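Local coordinates for protein arginyl-tRNA synthetase (Campylobacter jejuni, PDB 3FNR) that catalyses the ATP-dependent attachment of L-arginine to tRNA(Arg), releasing AMP and diphosphate, as a monomeric class I aminoacyl-tRNA synthetase, at residues I151-D163 and M296-R309. The protein carries 1 engineered substitution. Residues are numbered along the deposited sequence; the frame is centred on the assembly and turned at random.
Sequences IKQNLEQAKIKID and MSDVVDEIGSDALR
Arg-309 NH1 donates to the carbonyl O of Ala-158 at 2.9 Å, nearly straight at 160° and lying in both the guanidinium and the carbonyl planes. Bends at chi2 and chi3 turn the guanidinium edge toward the turn that ends helix 136-157; Lys-159, with positive phi, is the C-prime residue of its Schellman motif. Asp-57 forms a salt bridge with the same NH1 and Thr-58 takes NH2, tying the turn to helix 50-65. At the other end, three waters bridge Asn-154 and Ser-297, one of them also donating to Gln-157 OE1. Another donates to Asn-154 OD1 and accepts from Ser-297 N; OD1 also accepts from Leu-45 N of the HIGH motif. Gln-157, extended with CG anti to its backbone N (chi1 -158°), runs alongside Val-300 in the opposite sense, Gln-157 CG lying 3.7 Å from Val-300 CG1, and its NE2 reaches Asp-301 OD1 in a weak bond of 3.2 Å. Between the arginine and the waters, Met-296 CE sits 3.6 Å from Ala-158 CB, which also meets Leu-308 CD2 at 3.8 Å. A charged donor thus meets the Ala-158 carbonyl directly, while water mediates polar contact beside the HIGH motif, within the catalytic domain.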
ATOM      1  N   ILE A 151       1.823 -13.133  -6.010  1.00 43.04           N
ATOM      2  CA  ILE A 151       1.744 -12.005  -5.090  1.00 35.79           C
ATOM      3  C   ILE A 151       1.989 -10.697  -5.848  1.00 39.19           C
ATOM      4  O   ILE A 151       1.247  -9.731  -5.677  1.00 42.78           O
ATOM      5  CB  ILE A 151       2.721 -12.179  -3.918  1.00 37.87           C
ATOM      6  CG1 ILE A 151       2.166 -13.215  -2.930  1.00 31.27           C
ATOM      7  CG2 ILE A 151       2.984 -10.837  -3.207  1.00 37.98           C
ATOM      8  CD1 ILE A 151       3.215 -13.765  -1.961  1.00 38.47           C
ATOM      9  N   LYS A 152       2.993 -10.687  -6.719  1.00 38.94           N
ATOM     10  CA  LYS A 152       3.265  -9.511  -7.546  1.00 41.37           C
ATOM     11  C   LYS A 152       2.066  -9.088  -8.388  1.00 41.99           C
ATOM     12  O   LYS A 152       1.761  -7.896  -8.472  1.00 45.45           O
ATOM     13  CB  LYS A 152       4.497  -9.716  -8.417  1.00 37.12           C
ATOM     14  CG  LYS A 152       5.802  -9.518  -7.657  1.00 39.81           C
ATOM     15  CD  LYS A 152       6.996  -9.824  -8.539  1.00 40.01           C
ATOM     16  CE  LYS A 152       8.267  -9.928  -7.726  1.00 44.76           C
ATOM     17  NZ  LYS A 152       9.461  -9.934  -8.620  1.00 46.55           N
ATOM     18  N   GLN A 153       1.359 -10.056  -8.968  1.00 45.12           N
ATOM     19  CA  GLN A 153       0.176  -9.718  -9.764  1.00 50.21           C
ATOM     20  C   GLN A 153      -1.066  -9.385  -8.931  1.00 44.82           C
ATOM     21  O   GLN A 153      -1.899  -8.591  -9.367  1.00 46.99           O
ATOM     22  CB  GLN A 153      -0.092 -10.729 -10.899  1.00 50.15           C
ATOM     23  CG  GLN A 153      -0.258 -12.172 -10.485  1.00 53.98           C
ATOM     24  CD  GLN A 153       0.019 -13.162 -11.615  1.00 52.31           C
ATOM     25  OE1 GLN A 153      -0.514 -14.267 -11.621  1.00 57.31           O
ATOM     26  NE2 GLN A 153       0.856 -12.769 -12.571  1.00 59.05           N
ATOM     27  N   ASN A 154      -1.159  -9.963  -7.727  1.00 38.60           N
ATOM     28  CA  ASN A 154      -2.142  -9.554  -6.712  1.00 37.48           C
ATOM     29  C   ASN A 154      -2.006  -8.066  -6.417  1.00 38.57           C
ATOM     30  O   ASN A 154      -2.996  -7.349  -6.355  1.00 42.53           O
ATOM     31  CB  ASN A 154      -1.948 -10.315  -5.396  1.00 36.30           C
ATOM     32  CG  ASN A 154      -2.530 -11.710  -5.409  1.00 42.98           C
ATOM     33  OD1 ASN A 154      -2.526 -12.387  -4.378  1.00 41.61           O
ATOM     34  ND2 ASN A 154      -3.035 -12.155  -6.558  1.00 43.94           N
ATOM     35  N   LEU A 155      -0.764  -7.619  -6.255  1.00 38.11           N
ATOM     36  CA  LEU A 155      -0.445  -6.222  -6.023  1.00 38.48           C
ATOM     37  C   LEU A 155      -0.662  -5.355  -7.262  1.00 41.77           C
ATOM     38  O   LEU A 155      -1.111  -4.220  -7.154  1.00 40.11           O
ATOM     39  CB  LEU A 155       1.008  -6.089  -5.549  1.00 34.82           C
ATOM     40  CG  LEU A 155       1.323  -6.552  -4.123  1.00 36.91           C
ATOM     41  CD1 LEU A 155       2.830  -6.576  -3.881  1.00 28.05           C
ATOM     42  CD2 LEU A 155       0.620  -5.665  -3.100  1.00 30.37           C
ATOM     43  N   GLU A 156      -0.333  -5.888  -8.435  1.00 43.67           N
ATOM     44  CA  GLU A 156      -0.485  -5.144  -9.682  1.00 46.33           C
ATOM     45  C   GLU A 156      -1.961  -4.894  -9.981  1.00 43.32           C
ATOM     46  O   GLU A 156      -2.321  -3.868 -10.550  1.00 44.81           O
ATOM     47  CB  GLU A 156       0.167  -5.904 -10.835  1.00 46.13           C
ATOM     48  CG  GLU A 156       1.049  -5.051 -11.740  1.00 66.37           C
ATOM     49  CD  GLU A 156       0.272  -4.163 -12.701  1.00 80.02           C
ATOM     50  OE1 GLU A 156      -0.082  -3.021 -12.322  1.00 84.84           O
ATOM     51  OE2 GLU A 156       0.047  -4.598 -13.852  1.00 85.13           O
ATOM     52  N   GLN A 157      -2.802  -5.847  -9.588  1.00 43.61           N
ATOM     53  CA  GLN A 157      -4.255  -5.724  -9.688  1.00 46.98           C
ATOM     54  C   GLN A 157      -4.780  -4.509  -8.919  1.00 46.01           C
ATOM     55  O   GLN A 157      -5.722  -3.853  -9.358  1.00 47.84           O
ATOM     56  CB  GLN A 157      -4.919  -6.996  -9.171  1.00 45.38           C
ATOM     57  CG  GLN A 157      -6.324  -7.212  -9.678  1.00 48.84           C
ATOM     58  CD  GLN A 157      -6.943  -8.492  -9.156  1.00 49.04           C
ATOM     59  OE1 GLN A 157      -6.318  -9.237  -8.403  1.00 51.84           O
ATOM     60  NE2 GLN A 157      -8.178  -8.758  -9.563  1.00 55.88           N
ATOM     61  N   ALA A 158      -4.148  -4.205  -7.787  1.00 44.75           N
ATOM     62  CA  ALA A 158      -4.487  -3.030  -6.986  1.00 36.03           C
ATOM     63  C   ALA A 158      -3.607  -1.824  -7.310  1.00 41.46           C
ATOM     64  O   ALA A 158      -3.548  -0.863  -6.529  1.00 40.59           O
ATOM     65  CB  ALA A 158      -4.396  -3.361  -5.527  1.00 38.69           C
ATOM     66  N   LYS A 159      -2.936  -1.877  -8.464  1.00 37.51           N
ATOM     67  CA  LYS A 159      -2.061  -0.801  -8.964  1.00 39.67           C
ATOM     68  C   LYS A 159      -0.813  -0.567  -8.094  1.00 40.73           C
ATOM     69  O   LYS A 159      -0.299   0.558  -7.999  1.00 39.45           O
ATOM     70  CB  LYS A 159      -2.840   0.513  -9.207  1.00 40.92           C
ATOM     71  CG  LYS A 159      -4.154   0.363  -9.989  1.00 48.38           C
ATOM     72  CD  LYS A 159      -3.926   0.049 -11.465  1.00 57.22           C
ATOM     73  CE  LYS A 159      -5.242  -0.284 -12.181  1.00 60.22           C
ATOM     74  NZ  LYS A 159      -5.839  -1.590 -11.753  1.00 62.39           N
ATOM     75  N   ILE A 160      -0.324  -1.642  -7.481  1.00 35.07           N
ATOM     76  CA  ILE A 160       0.841  -1.575  -6.602  1.00 35.69           C
ATOM     77  C   ILE A 160       2.032  -2.320  -7.193  1.00 39.83           C
ATOM     78  O   ILE A 160       1.949  -3.511  -7.491  1.00 38.84           O
ATOM     79  CB  ILE A 160       0.517  -2.126  -5.185  1.00 36.14           C
ATOM     80  CG1 ILE A 160      -0.631  -1.319  -4.556  1.00 27.46           C
ATOM     81  CG2 ILE A 160       1.769  -2.111  -4.297  1.00 36.14           C
ATOM     82  CD1 ILE A 160      -1.383  -2.036  -3.418  1.00 34.16           C
ATOM     83  N   LYS A 161       3.134  -1.599  -7.374  1.00 45.23           N
ATOM     84  CA  LYS A 161       4.414  -2.202  -7.740  1.00 45.47           C
ATOM     85  C   LYS A 161       5.461  -1.810  -6.698  1.00 41.22           C
ATOM     86  O   LYS A 161       5.583  -0.639  -6.352  1.00 38.59           O
ATOM     87  CB  LYS A 161       4.861  -1.725  -9.122  1.00 47.07           C
ATOM     88  CG  LYS A 161       4.036  -2.252 -10.281  1.00 56.93           C
ATOM     89  CD  LYS A 161       4.552  -1.685 -11.600  1.00 66.67           C
ATOM     90  CE  LYS A 161       3.720  -2.152 -12.788  1.00 73.21           C
ATOM     91  NZ  LYS A 161       3.920  -3.597 -13.075  1.00 73.24           N
ATOM     92  N   ILE A 162       6.195  -2.795  -6.188  1.00 40.11           N
ATOM     93  CA  ILE A 162       7.257  -2.558  -5.204  1.00 35.84           C
ATOM     94  C   ILE A 162       8.622  -2.651  -5.907  1.00 41.29           C
ATOM     95  O   ILE A 162       8.835  -3.516  -6.753  1.00 39.29           O
ATOM     96  CB  ILE A 162       7.111  -3.519  -3.995  1.00 37.76           C
ATOM     97  CG1 ILE A 162       5.815  -3.198  -3.229  1.00 34.62           C
ATOM     98  CG2 ILE A 162       8.311  -3.436  -3.049  1.00 31.82           C
ATOM     99  CD1 ILE A 162       5.530  -4.110  -2.049  1.00 36.74           C
ATOM    100  N   ASP A 163       9.528  -1.731  -5.584  1.00 42.48           N
ATOM    101  CA  ASP A 163      10.747  -1.543  -6.370  1.00 44.26           C
ATOM    102  C   ASP A 163      11.892  -2.533  -6.112  1.00 45.87           C
ATOM    103  O   ASP A 163      12.827  -2.626  -6.912  1.00 45.97           O
ATOM    104  CB  ASP A 163      11.230  -0.095  -6.240  1.00 47.57           C
ATOM    105  CG  ASP A 163      10.337   0.890  -6.993  1.00 51.08           C
ATOM    106  OD1 ASP A 163       9.343   0.452  -7.610  1.00 60.36           O
ATOM    107  OD2 ASP A 163      10.630   2.101  -6.978  1.00 53.86           O
ATOM    108  N   MET A 296      -7.273 -11.004  -1.062  1.00 49.38           N
ATOM    109  CA  MET A 296      -7.251  -9.642  -1.606  1.00 47.27           C
ATOM    110  C   MET A 296      -7.787  -9.641  -3.040  1.00 51.02           C
ATOM    111  O   MET A 296      -8.576  -8.772  -3.416  1.00 49.10           O
ATOM    112  CB  MET A 296      -5.822  -9.077  -1.546  1.00 46.98           C
ATOM    113  CG  MET A 296      -5.660  -7.639  -2.019  1.00 46.63           C
ATOM    114  SD  MET A 296      -3.970  -7.039  -1.833  1.00 40.50           S
ATOM    115  CE  MET A 296      -3.768  -6.151  -3.341  1.00 41.46           C
ATOM    116  N   SER A 297      -7.367 -10.655  -3.793  1.00 50.07           N
ATOM    117  CA  SER A 297      -7.774 -10.932  -5.163  1.00 50.34           C
ATOM    118  C   SER A 297      -9.283 -11.053  -5.349  1.00 49.82           C
ATOM    119  O   SER A 297      -9.833 -10.520  -6.314  1.00 47.43           O
ATOM    120  CB  SER A 297      -7.136 -12.252  -5.597  1.00 48.48           C
ATOM    121  OG  SER A 297      -6.679 -12.177  -6.927  1.00 59.36           O
ATOM    122  N   ASP A 298      -9.936 -11.773  -4.437  1.00 49.40           N
ATOM    123  CA  ASP A 298     -11.376 -11.995  -4.497  1.00 51.46           C
ATOM    124  C   ASP A 298     -12.146 -10.692  -4.305  1.00 52.04           C
ATOM    125  O   ASP A 298     -13.131 -10.440  -5.001  1.00 52.82           O
ATOM    126  CB  ASP A 298     -11.806 -13.016  -3.439  1.00 51.85           C
ATOM    127  CG  ASP A 298     -11.399 -14.445  -3.792  1.00 60.14           C
ATOM    128  OD1 ASP A 298     -11.443 -15.305  -2.883  1.00 67.08           O
ATOM    129  OD2 ASP A 298     -11.042 -14.716  -4.961  1.00 55.15           O
ATOM    130  N   VAL A 299     -11.680  -9.876  -3.363  1.00 50.27           N
ATOM    131  CA  VAL A 299     -12.279  -8.575  -3.076  1.00 44.02           C
ATOM    132  C   VAL A 299     -12.117  -7.610  -4.257  1.00 47.27           C
ATOM    133  O   VAL A 299     -13.078  -6.944  -4.642  1.00 48.22           O
ATOM    134  CB  VAL A 299     -11.731  -7.996  -1.745  1.00 46.85           C
ATOM    135  CG1 VAL A 299     -12.178  -6.555  -1.526  1.00 43.43           C
ATOM    136  CG2 VAL A 299     -12.169  -8.882  -0.561  1.00 42.38           C
ATOM    137  N   VAL A 300     -10.924  -7.567  -4.858  1.00 46.50           N
ATOM    138  CA  VAL A 300     -10.688  -6.723  -6.040  1.00 44.66           C
ATOM    139  C   VAL A 300     -11.527  -7.190  -7.234  1.00 47.19           C
ATOM    140  O   VAL A 300     -12.000  -6.371  -8.022  1.00 50.99           O
ATOM    141  CB  VAL A 300      -9.186  -6.616  -6.436  1.00 42.01           C
ATOM    142  CG1 VAL A 300      -8.996  -5.636  -7.601  1.00 39.66           C
ATOM    143  CG2 VAL A 300      -8.355  -6.143  -5.279  1.00 39.00           C
ATOM    144  N   ASP A 301     -11.729  -8.501  -7.349  1.00 51.22           N
ATOM    145  CA  ASP A 301     -12.603  -9.068  -8.381  1.00 54.19           C
ATOM    146  C   ASP A 301     -14.037  -8.556  -8.228  1.00 53.38           C
ATOM    147  O   ASP A 301     -14.703  -8.227  -9.213  1.00 53.02           O
ATOM    148  CB  ASP A 301     -12.592 -10.603  -8.317  1.00 57.65           C
ATOM    149  CG  ASP A 301     -11.329 -11.216  -8.916  1.00 66.38           C
ATOM    150  OD1 ASP A 301     -10.727 -10.606  -9.827  1.00 69.02           O
ATOM    151  OD2 ASP A 301     -10.942 -12.322  -8.471  1.00 70.42           O
ATOM    152  N   GLU A 302     -14.486  -8.466  -6.982  1.00 50.85           N
ATOM    153  CA  GLU A 302     -15.847  -8.066  -6.678  1.00 53.57           C
ATOM    154  C   GLU A 302     -16.051  -6.555  -6.740  1.00 52.69           C
ATOM    155  O   GLU A 302     -16.979  -6.089  -7.398  1.00 60.21           O
ATOM    156  CB  GLU A 302     -16.266  -8.608  -5.311  1.00 55.02           C
ATOM    157  CG  GLU A 302     -17.762  -8.526  -5.046  1.00 64.08           C
ATOM    158  CD  GLU A 302     -18.228  -9.497  -3.973  1.00 74.81           C
ATOM    159  OE1 GLU A 302     -19.353  -9.313  -3.463  1.00 81.11           O
ATOM    160  OE2 GLU A 302     -17.484 -10.445  -3.642  1.00 75.67           O
ATOM    161  N   ILE A 303     -15.191  -5.791  -6.070  1.00 47.51           N
ATOM    162  CA  ILE A 303     -15.409  -4.348  -5.951  1.00 40.33           C
ATOM    163  C   ILE A 303     -14.610  -3.471  -6.925  1.00 43.67           C
ATOM    164  O   ILE A 303     -14.933  -2.302  -7.111  1.00 44.27           O
ATOM    165  CB  ILE A 303     -15.227  -3.850  -4.500  1.00 44.93           C
ATOM    166  CG1 ILE A 303     -13.746  -3.831  -4.095  1.00 43.00           C
ATOM    167  CG2 ILE A 303     -16.096  -4.676  -3.540  1.00 46.11           C
ATOM    168  CD1 ILE A 303     -13.465  -3.124  -2.787  1.00 30.09           C
ATOM    169  N   GLY A 304     -13.572  -4.024  -7.546  1.00 41.06           N
ATOM    170  CA  GLY A 304     -12.723  -3.223  -8.422  1.00 38.24           C
ATOM    171  C   GLY A 304     -11.629  -2.500  -7.663  1.00 38.29           C
ATOM    172  O   GLY A 304     -11.739  -2.262  -6.456  1.00 44.09           O
ATOM    173  N   SER A 305     -10.578  -2.139  -8.394  1.00 42.03           N
ATOM    174  CA  SER A 305      -9.365  -1.541  -7.838  1.00 43.02           C
ATOM    175  C   SER A 305      -9.576  -0.173  -7.185  1.00 45.90           C
ATOM    176  O   SER A 305      -9.081   0.067  -6.081  1.00 44.86           O
ATOM    177  CB  SER A 305      -8.297  -1.429  -8.929  1.00 45.68           C
ATOM    178  OG  SER A 305      -7.087  -0.918  -8.402  1.00 49.73           O
ATOM    179  N   ASP A 306     -10.295   0.713  -7.875  1.00 40.99           N
ATOM    180  CA  ASP A 306     -10.573   2.064  -7.374  1.00 39.43           C
ATOM    181  C   ASP A 306     -11.233   2.038  -6.008  1.00 41.13           C
ATOM    182  O   ASP A 306     -10.843   2.796  -5.118  1.00 41.46           O
ATOM    183  CB  ASP A 306     -11.461   2.831  -8.352  1.00 41.74           C
ATOM    184  CG  ASP A 306     -10.824   2.993  -9.726  1.00 47.69           C
ATOM    185  OD1 ASP A 306      -9.584   2.873  -9.845  1.00 48.87           O
ATOM    186  OD2 ASP A 306     -11.571   3.244 -10.695  1.00 53.07           O
ATOM    187  N   ALA A 307     -12.213   1.146  -5.849  1.00 35.64           N
ATOM    188  CA  ALA A 307     -12.942   1.003  -4.602  1.00 38.64           C
ATOM    189  C   ALA A 307     -12.021   0.541  -3.486  1.00 39.79           C
ATOM    190  O   ALA A 307     -12.076   1.091  -2.393  1.00 42.38           O
ATOM    191  CB  ALA A 307     -14.103   0.046  -4.772  1.00 41.03           C
ATOM    192  N   LEU A 308     -11.161  -0.440  -3.772  1.00 39.89           N
ATOM    193  CA  LEU A 308     -10.168  -0.921  -2.796  1.00 35.26           C
ATOM    194  C   LEU A 308      -9.237   0.205  -2.374  1.00 33.70           C
ATOM    195  O   LEU A 308      -9.003   0.419  -1.179  1.00 35.32           O
ATOM    196  CB  LEU A 308      -9.335  -2.084  -3.358  1.00 36.68           C
ATOM    197  CG  LEU A 308      -8.485  -2.803  -2.299  1.00 40.16           C
ATOM    198  CD1 LEU A 308      -9.158  -4.070  -1.827  1.00 41.55           C
ATOM    199  CD2 LEU A 308      -7.108  -3.123  -2.833  1.00 36.80           C
ATOM    200  N   ARG A 309      -8.734   0.937  -3.365  1.00 30.11           N
ATOM    201  CA  ARG A 309      -7.819   2.028  -3.126  1.00 34.28           C
ATOM    202  C   ARG A 309      -8.478   3.157  -2.330  1.00 35.85           C
ATOM    203  O   ARG A 309      -7.796   3.892  -1.624  1.00 44.46           O
ATOM    204  CB  ARG A 309      -7.257   2.563  -4.448  1.00 32.30           C
ATOM    205  CG  ARG A 309      -6.336   1.599  -5.231  1.00 38.40           C
ATOM    206  CD  ARG A 309      -5.142   1.110  -4.421  1.00 41.27           C
ATOM    207  NE  ARG A 309      -4.237   2.193  -4.030  1.00 30.95           N
ATOM    208  CZ  ARG A 309      -3.031   2.408  -4.549  1.00 38.06           C
ATOM    209  NH1 ARG A 309      -2.557   1.617  -5.502  1.00 33.78           N
ATOM    210  NH2 ARG A 309      -2.295   3.428  -4.113  1.00 37.66           N
TER
HETATM  211  O   HOH W   1      -5.127 -12.319  -2.923  1.00 46.17           O
HETATM  212  O   HOH W   2      -5.098 -14.614  -6.543  1.00 47.11           O
HETATM  213  O   HOH W   3      -4.487 -11.162  -9.078  1.00 50.36           O